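PDB 5A04: aldose-aldose oxidoreductase from Caulobacter crescentus, which probably couples the oxidation of one aldose sugar to the reduction of another through a bound NADP(H) cofactor. Local coordinates for residues 143-147 and 148-152. Sequence-based numbering, arbitrary orientation.
Sequences IKLVR and DGALG
The amides of D148, G149 and A150 turn back onto carbonyls in the last turn of helix 137-147. D148 N continues the helical pattern to K144 O at 2.8 Å, while A150 N reaches L145 O at 3.1 Å, almost in line with the C=O bond. G149 N approaches V146 O at 3.0 Å from well above the carbonyl plane, 61° out of it. The last two bonds, with phi of 83° at G149, make a Schellman motif, which ends the helix and leads toward strand 156-162. A water extends it, donating to V146 O and G152 O and accepting from L151 N. At the surface, K144 and D148 form a weak salt bridge, NZ to OD2 3.3 Å; bends at chi2 and chi4 fold the lysine chain back so that NZ faces both oxygens, and CE lies 3.1 Å from OD1. On the inner side, L145 CD2 meets A150 CB at 3.8 Å, and with CG1 anti to the backbone N (chi1 172°), V146 turns CG2 to L151 CD1 at 4.0 Å. V252 of strand 247-254 touches both V146 and L151. R147 turns its guanidinium away, hydrogen-bonding to the carbonyl oxygens of Y196 and L197.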
# COMPACT_ATOMS: atom_id res chain seq x y z
N ILE A 143 -2.65 4.22 -17.61
CA ILE A 143 -3.87 5.00 -17.74
C ILE A 143 -4.75 4.43 -18.84
O ILE A 143 -5.96 4.24 -18.64
CB ILE A 143 -3.58 6.49 -18.02
CG1 ILE A 143 -2.89 7.15 -16.82
CG2 ILE A 143 -4.87 7.24 -18.35
CD1 ILE A 143 -2.29 8.53 -17.13
N LYS A 144 -4.15 4.12 -20.00
CA LYS A 144 -4.93 3.59 -21.12
C LYS A 144 -5.55 2.23 -20.81
O LYS A 144 -6.70 1.97 -21.18
CB LYS A 144 -4.06 3.47 -22.38
CG LYS A 144 -4.88 3.14 -23.64
CD LYS A 144 -5.58 4.39 -24.18
CE LYS A 144 -6.75 4.05 -25.12
NZ LYS A 144 -6.40 3.04 -26.16
N LEU A 145 -4.80 1.36 -20.15
CA LEU A 145 -5.33 0.06 -19.73
C LEU A 145 -6.58 0.23 -18.88
O LEU A 145 -7.58 -0.46 -19.08
CB LEU A 145 -4.27 -0.74 -18.97
CG LEU A 145 -3.23 -1.45 -19.85
CD1 LEU A 145 -2.08 -1.98 -19.01
CD2 LEU A 145 -3.90 -2.60 -20.62
N VAL A 146 -6.52 1.16 -17.93
CA VAL A 146 -7.66 1.41 -17.06
C VAL A 146 -8.85 1.88 -17.87
O VAL A 146 -9.96 1.37 -17.71
CB VAL A 146 -7.33 2.45 -15.97
CG1 VAL A 146 -8.59 2.84 -15.21
CG2 VAL A 146 -6.26 1.91 -15.03
N ARG A 147 -8.61 2.86 -18.74
CA ARG A 147 -9.69 3.48 -19.50
C ARG A 147 -10.32 2.53 -20.50
O ARG A 147 -11.51 2.66 -20.80
CB ARG A 147 -9.17 4.72 -20.24
CG ARG A 147 -8.63 5.80 -19.34
CD ARG A 147 -9.71 6.43 -18.47
NE ARG A 147 -9.20 7.63 -17.80
CZ ARG A 147 -8.57 7.63 -16.63
NH1 ARG A 147 -8.35 6.50 -15.98
NH2 ARG A 147 -8.14 8.78 -16.12
N ASP A 148 -9.52 1.61 -21.01
CA ASP A 148 -9.99 0.59 -21.95
C ASP A 148 -10.82 -0.49 -21.26
O ASP A 148 -11.43 -1.32 -21.93
CB ASP A 148 -8.82 -0.09 -22.67
CG ASP A 148 -8.18 0.79 -23.72
OD1 ASP A 148 -8.72 1.88 -24.01
OD2 ASP A 148 -7.12 0.39 -24.26
N GLY A 149 -10.84 -0.48 -19.93
CA GLY A 149 -11.58 -1.48 -19.18
C GLY A 149 -10.87 -2.81 -18.98
O GLY A 149 -11.50 -3.79 -18.60
N ALA A 150 -9.56 -2.84 -19.21
CA ALA A 150 -8.80 -4.08 -19.08
C ALA A 150 -8.81 -4.64 -17.66
O ALA A 150 -8.59 -5.84 -17.46
CB ALA A 150 -7.37 -3.87 -19.54
N LEU A 151 -9.03 -3.77 -16.67
CA LEU A 151 -9.02 -4.20 -15.27
C LEU A 151 -10.43 -4.37 -14.73
O LEU A 151 -10.62 -4.89 -13.63
CB LEU A 151 -8.29 -3.19 -14.37
CG LEU A 151 -6.91 -2.67 -14.74
CD1 LEU A 151 -6.36 -1.79 -13.60
CD2 LEU A 151 -5.97 -3.82 -15.01
N GLY A 152 -11.40 -3.92 -15.51
CA GLY A 152 -12.74 -3.71 -15.01
C GLY A 152 -12.72 -2.42 -14.20
O GLY A 152 -11.77 -1.65 -14.29
O HOH W 1 -10.09 -1.05 -16.43